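Local coordinates for protein metallo-beta-lactamase FIM-1 (Pseudomonas aeruginosa, PDB 6V3Q) that probably hydrolyses beta-lactam antibiotics to substituted beta-amino acids with the help of zinc, as a class B metallo-beta-lactamase of the periplasm, at residues H81-K86 / P111-T116; A104-M109 / T146-V151. All blocks are in the same frame, centred on the assembly; numbering follows the deposited sequence.

Interaction 1. Residues H81-K86 / P111-T116; sequences HAHDDK and PQNGLT. With ZN (zinc ion), chain C.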
loop_
_atom_site.group_PDB
_atom_site.type_symbol
_atom_site.label_atom_id
_atom_site.label_comp_id
_atom_site.label_asym_id
_atom_site.label_seq_id
_atom_site.Cartn_x
_atom_site.Cartn_y
_atom_site.Cartn_z
ATOM N N HIS A 81 -14.755 11.148 10.992
ATOM C CA HIS A 81 -13.987 12.392 10.994
ATOM C C HIS A 81 -13.820 12.861 9.555
ATOM O O HIS A 81 -14.191 12.164 8.607
ATOM C CB HIS A 81 -12.630 12.244 11.695
ATOM C CG HIS A 81 -11.657 11.368 10.972
ATOM N ND1 HIS A 81 -11.771 9.994 10.936
ATOM C CD2 HIS A 81 -10.532 11.670 10.282
ATOM C CE1 HIS A 81 -10.765 9.490 10.245
ATOM N NE2 HIS A 81 -9.999 10.485 9.836
ATOM N N ALA A 82 -13.257 14.058 9.410
ATOM C CA ALA A 82 -13.216 14.748 8.121
ATOM C C ALA A 82 -11.863 14.541 7.440
ATOM O O ALA A 82 -11.063 15.460 7.262
ATOM C CB ALA A 82 -13.530 16.228 8.308
ATOM N N HIS A 83 -11.622 13.292 7.061
ATOM C CA HIS A 83 -10.557 12.915 6.144
ATOM C C HIS A 83 -11.177 12.164 4.974
ATOM O O HIS A 83 -12.329 11.727 5.034
ATOM C CB HIS A 83 -9.484 12.069 6.842
ATOM C CG HIS A 83 -8.477 12.881 7.595
ATOM N ND1 HIS A 83 -7.535 12.317 8.426
ATOM C CD2 HIS A 83 -8.261 14.218 7.634
ATOM C CE1 HIS A 83 -6.783 13.269 8.949
ATOM N NE2 HIS A 83 -7.203 14.433 8.485
ATOM N N ASP A 84 -10.410 12.016 3.891
ATOM C CA ASP A 84 -10.988 11.498 2.655
ATOM C C ASP A 84 -11.257 9.997 2.680
ATOM O O ASP A 84 -11.975 9.505 1.804
ATOM C CB ASP A 84 -10.101 11.835 1.451
ATOM C CG ASP A 84 -8.630 11.609 1.719
ATOM O OD1 ASP A 84 -8.250 10.473 2.074
ATOM O OD2 ASP A 84 -7.849 12.571 1.560
ATOM N N ASP A 85 -10.719 9.252 3.644
ATOM C CA ASP A 85 -11.111 7.852 3.748
ATOM C C ASP A 85 -12.430 7.673 4.487
ATOM O O ASP A 85 -12.993 6.573 4.460
ATOM C CB ASP A 85 -10.015 7.028 4.429
ATOM C CG ASP A 85 -9.580 7.610 5.755
ATOM O OD1 ASP A 85 -9.635 8.847 5.918
ATOM O OD2 ASP A 85 -9.173 6.823 6.636
ATOM N N LYS A 86 -12.934 8.726 5.130
ATOM C CA LYS A 86 -14.213 8.683 5.823
ATOM C C LYS A 86 -15.291 9.521 5.160
ATOM O O LYS A 86 -16.457 9.123 5.173
ATOM C CB LYS A 86 -14.052 9.154 7.274
ATOM C CG LYS A 86 -13.018 8.378 8.048
ATOM C CD LYS A 86 -13.146 6.897 7.764
ATOM C CE LYS A 86 -12.131 6.111 8.549
ATOM N NZ LYS A 86 -12.199 4.651 8.267
ATOM N N PRO A 111 -14.727 21.515 4.216
ATOM C CA PRO A 111 -14.353 22.348 3.056
ATOM C C PRO A 111 -12.858 22.592 2.906
ATOM O O PRO A 111 -12.346 22.570 1.779
ATOM C CB PRO A 111 -15.110 23.656 3.317
ATOM C CG PRO A 111 -16.306 23.235 4.062
ATOM C CD PRO A 111 -15.852 22.121 4.959
ATOM N N GLN A 112 -12.148 22.828 4.015
ATOM C CA GLN A 112 -10.709 23.068 3.942
ATOM C C GLN A 112 -9.962 21.830 3.462
ATOM O O GLN A 112 -8.974 21.939 2.725
ATOM C CB GLN A 112 -10.182 23.515 5.307
ATOM C CG GLN A 112 -10.441 24.978 5.631
ATOM C CD GLN A 112 -9.177 25.812 5.585
ATOM O OE1 GLN A 112 -8.113 25.370 6.017
ATOM N NE2 GLN A 112 -9.286 27.024 5.053
ATOM N N ASN A 113 -10.419 20.646 3.865
ATOM C CA ASN A 113 -9.788 19.392 3.479
ATOM C C ASN A 113 -10.260 18.888 2.122
ATOM O O ASN A 113 -10.019 17.722 1.793
ATOM C CB ASN A 113 -10.040 18.325 4.548
ATOM C CG ASN A 113 -9.374 18.658 5.868
ATOM O OD1 ASN A 113 -8.348 19.338 5.903
ATOM N ND2 ASN A 113 -9.954 18.180 6.962
ATOM N N GLY A 114 -10.921 19.731 1.335
ATOM C CA GLY A 114 -11.376 19.320 0.015
ATOM C C GLY A 114 -12.453 18.260 0.052
ATOM O O GLY A 114 -12.486 17.382 -0.818
ATOM N N LEU A 115 -13.342 18.323 1.040
ATOM C CA LEU A 115 -14.375 17.319 1.235
ATOM C C LEU A 115 -15.748 17.976 1.261
ATOM O O LEU A 115 -15.890 19.145 1.632
ATOM C CB LEU A 115 -14.144 16.540 2.535
ATOM C CG LEU A 115 -12.821 15.780 2.651
ATOM C CD1 LEU A 115 -12.598 15.306 4.079
ATOM C CD2 LEU A 115 -12.784 14.610 1.684
ATOM N N THR A 116 -16.751 17.214 0.854
ATOM C CA THR A 116 -18.130 17.675 0.950
ATOM C C THR A 116 -18.631 17.472 2.375
ATOM O O THR A 116 -18.501 16.370 2.917
ATOM C CB THR A 116 -19.028 16.922 -0.028
ATOM O OG1 THR A 116 -18.573 17.144 -1.369
ATOM C CG2 THR A 116 -20.471 17.395 0.098
HETATM ZN ZN ZN C . -7.852 10.390 9.301
#
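L115 and N113 press against the backbone of A82-D84, which includes the zinc ligand H83 and follows on the ligand H81. The L115 side chain is the main apolar wedge. Its CB is directed toward 81-86 and, with CG behind the two methyls, stays back from the other segment, leaving the touching to the forked end. One branch, CD1, rests on the peptide linking A82 to H83, 3.5 Å from the carbonyl carbon C of A82. The other, CD2, turns to the next residue but one and lies 3.7 Å from CA of D84, beside its CB. CG, anti to the carbonyl carbon (chi1 -60°), aims the fork at the other segment, and chi2 near 168° sets one methyl at A82 and the other at D84.

N113, the third residue of a type I turn from P111 to G114, reaches the same peptide with its amide. Its ND2 gives a weak, bent hydrogen bond to O of A82 (3.0 Å, 129° at the hydrogen) and comes to the edge of the H83 ring, near the ring plane.

The backbone touched in this way carries the HxHxD motif of class B1 metallo-beta-lactamases. H81 binds zinc through NE2 at 2.2 Å and H83 through ND1 at 2.1 Å, while H145 completes the protein ligands. On the far side of its ring, H83 NE2 is hydrogen-bonded to D179. OD1 of D85, the aspartate of the motif, stays 4.1 Å from the zinc ion, too far to coordinate it in this mono-zinc form.

The contact lies near the surface, where the loop following strand 74-78 runs into helix 84-87. Facing it is the loop leaving helix 104-108 for the outermost strand 120-121, and T116 of that loop leans on V90 and A91 of helix 90-95.

Interaction 2. Residues A104-M109 / T146-V151; sequences ADSNRM and TRDNIV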
loop_
_atom_site.group_PDB
_atom_site.type_symbol
_atom_site.label_atom_id
_atom_site.label_comp_id
_atom_site.label_asym_id
_atom_site.label_seq_id
_atom_site.Cartn_x
_atom_site.Cartn_y
_atom_site.Cartn_z
ATOM N N ALA A 104 -20.179 18.382 14.407
ATOM C CA ALA A 104 -20.175 19.776 13.970
ATOM C C ALA A 104 -18.781 20.207 13.543
ATOM O O ALA A 104 -18.616 20.907 12.536
ATOM C CB ALA A 104 -20.702 20.681 15.085
ATOM N N ASP A 105 -17.762 19.766 14.280
ATOM C CA ASP A 105 -16.388 20.088 13.921
ATOM C C ASP A 105 -15.987 19.439 12.603
ATOM O O ASP A 105 -15.223 20.024 11.826
ATOM C CB ASP A 105 -15.443 19.652 15.038
ATOM C CG ASP A 105 -14.110 20.359 14.970
ATOM O OD1 ASP A 105 -14.024 21.391 14.270
ATOM O OD2 ASP A 105 -13.152 19.887 15.617
ATOM N N SER A 106 -16.486 18.231 12.329
ATOM C CA SER A 106 -16.154 17.566 11.073
ATOM C C SER A 106 -16.760 18.300 9.885
ATOM O O SER A 106 -16.153 18.365 8.809
ATOM C CB SER A 106 -16.628 16.114 11.104
ATOM O OG SER A 106 -15.918 15.361 12.071
ATOM N N ASN A 107 -17.957 18.862 10.062
ATOM C CA ASN A 107 -18.601 19.589 8.975
ATOM C C ASN A 107 -17.948 20.944 8.734
ATOM O O ASN A 107 -17.977 21.450 7.607
ATOM C CB ASN A 107 -20.090 19.765 9.271
ATOM C CG ASN A 107 -20.879 18.500 9.024
ATOM O OD1 ASN A 107 -20.459 17.645 8.248
ATOM N ND2 ASN A 107 -22.028 18.374 9.680
ATOM N N ARG A 108 -17.355 21.539 9.770
ATOM C CA ARG A 108 -16.732 22.848 9.613
ATOM C C ARG A 108 -15.402 22.760 8.872
ATOM O O ARG A 108 -15.072 23.649 8.078
ATOM C CB ARG A 108 -16.534 23.499 10.981
ATOM C CG ARG A 108 -17.823 23.915 11.673
ATOM C CD ARG A 108 -17.508 24.727 12.911
ATOM N NE ARG A 108 -16.612 24.002 13.805
ATOM C CZ ARG A 108 -15.849 24.575 14.730
ATOM N NH1 ARG A 108 -15.863 25.893 14.887
ATOM N NH2 ARG A 108 -15.064 23.831 15.496
ATOM N N MET A 109 -14.628 21.704 9.110
ATOM C CA MET A 109 -13.299 21.567 8.527
ATOM C C MET A 109 -13.274 20.687 7.283
ATOM O O MET A 109 -12.192 20.418 6.754
ATOM C CB MET A 109 -12.320 21.013 9.567
ATOM C CG MET A 109 -12.560 19.562 9.943
ATOM S SD MET A 109 -11.306 18.929 11.082
ATOM C CE MET A 109 -11.592 19.959 12.514
ATOM N N THR A 146 -7.761 12.920 15.192
ATOM C CA THR A 146 -8.034 14.295 14.812
ATOM C C THR A 146 -8.808 14.952 15.948
ATOM O O THR A 146 -9.223 14.297 16.907
ATOM C CB THR A 146 -8.824 14.387 13.501
ATOM O OG1 THR A 146 -10.073 13.705 13.646
ATOM C CG2 THR A 146 -8.041 13.771 12.347
ATOM N N ARG A 147 -9.002 16.267 15.831
ATOM C CA ARG A 147 -9.763 16.989 16.846
ATOM C C ARG A 147 -11.229 16.577 16.844
ATOM O O ARG A 147 -11.906 16.681 17.873
ATOM C CB ARG A 147 -9.645 18.500 16.617
ATOM C CG ARG A 147 -9.853 19.339 17.866
ATOM C CD ARG A 147 -10.266 20.776 17.552
ATOM N NE ARG A 147 -9.503 21.374 16.459
ATOM C CZ ARG A 147 -10.050 21.863 15.349
ATOM N NH1 ARG A 147 -11.366 21.837 15.189
ATOM N NH2 ARG A 147 -9.284 22.390 14.404
ATOM N N ASP A 148 -11.730 16.088 15.712
ATOM C CA ASP A 148 -13.157 15.895 15.511
ATOM C C ASP A 148 -13.590 14.437 15.486
ATOM O O ASP A 148 -14.776 14.171 15.264
ATOM C CB ASP A 148 -13.592 16.560 14.203
ATOM C CG ASP A 148 -12.848 16.010 13.001
ATOM O OD1 ASP A 148 -11.603 15.987 13.037
ATOM O OD2 ASP A 148 -13.506 15.585 12.030
ATOM N N ASN A 149 -12.680 13.489 15.702
ATOM C CA ASN A 149 -13.026 12.085 15.519
ATOM C C ASN A 149 -14.084 11.639 16.521
ATOM O O ASN A 149 -14.057 12.021 17.695
ATOM C CB ASN A 149 -11.786 11.186 15.627
ATOM C CG ASN A 149 -10.980 11.408 16.904
ATOM O OD1 ASN A 149 -9.805 11.046 16.962
ATOM N ND2 ASN A 149 -11.600 11.988 17.925
ATOM N N ILE A 150 -15.029 10.833 16.040
ATOM C CA ILE A 150 -16.050 10.209 16.865
ATOM C C ILE A 150 -16.041 8.714 16.565
ATOM O O ILE A 150 -15.452 8.261 15.583
ATOM C CB ILE A 150 -17.453 10.806 16.619
ATOM C CG1 ILE A 150 -17.865 10.599 15.161
ATOM C CG2 ILE A 150 -17.479 12.290 16.972
ATOM C CD1 ILE A 150 -19.265 11.066 14.849
ATOM N N VAL A 151 -16.707 7.943 17.425
ATOM C CA VAL A 151 -16.794 6.499 17.258
ATOM C C VAL A 151 -18.259 6.083 17.224
ATOM O O VAL A 151 -19.155 6.825 17.634
ATOM C CB VAL A 151 -16.042 5.735 18.366
ATOM C CG1 VAL A 151 -14.598 6.214 18.456
ATOM C CG2 VAL A 151 -16.760 5.890 19.702
#
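D105 on helix 104-108 faces D148 in the irregular loop 146-151, their CA atoms 5.5 Å apart. The D105 side chain crosses that of R147 at about a right angle, with the carboxylate and guanidinium planes only 30° apart. NH1 of R147 makes the salt bridge, giving a weak hydrogen bond to OD2 of D105 at 2.7 Å; OD1 lies at the guanidinium edge, in its plane. From within the helix, R108 NH2 reaches D105 OD1 at 2.9 Å from above the carboxylate plane, so two arginines gather round one acid. In this metallo-beta-lactamase fold, 146-151 directly follows the zinc ligand H145 and leads into strand 151-154 of the five-stranded sheet. CB of D148 points toward the helix, CG lies between its backbone N and carbonyl carbon (chi1 59°), and its two oxygens separate their partners. OD2 accepts from OG of S106 at a modelled 2.4 Å, a length too short to be trusted; OD1 accepts a hydrogen bond from T146 OG1 at 2.8 Å, met from above the carboxylate plane. M109, its chain bent at chi3, brings SD to 3.5 Å from D148 OD1 and lays CE against R147 NH1.

Overall arrangement
The two interactions have centres about 10 Å apart and meet chiefly at D148. Its OD2 is 3.0 Å from N of A82, a probable hydrogen bond, and packs 3.4 Å from CA of H81. A82 thus takes a weak bond at its carbonyl from interaction 1 and probably gives its amide to D148 of interaction 2. Two further contacts close the seam: A82 CB lies 3.4 Å from O of S106, and H81 CB lies 3.5 Å from OG1 of T146. The D148 side chain, about 8 Å from the zinc ion at nearest atoms, and T146 back the ligand H81 from the second shell, whereas 81-86 itself supplies two of the three histidine ligands.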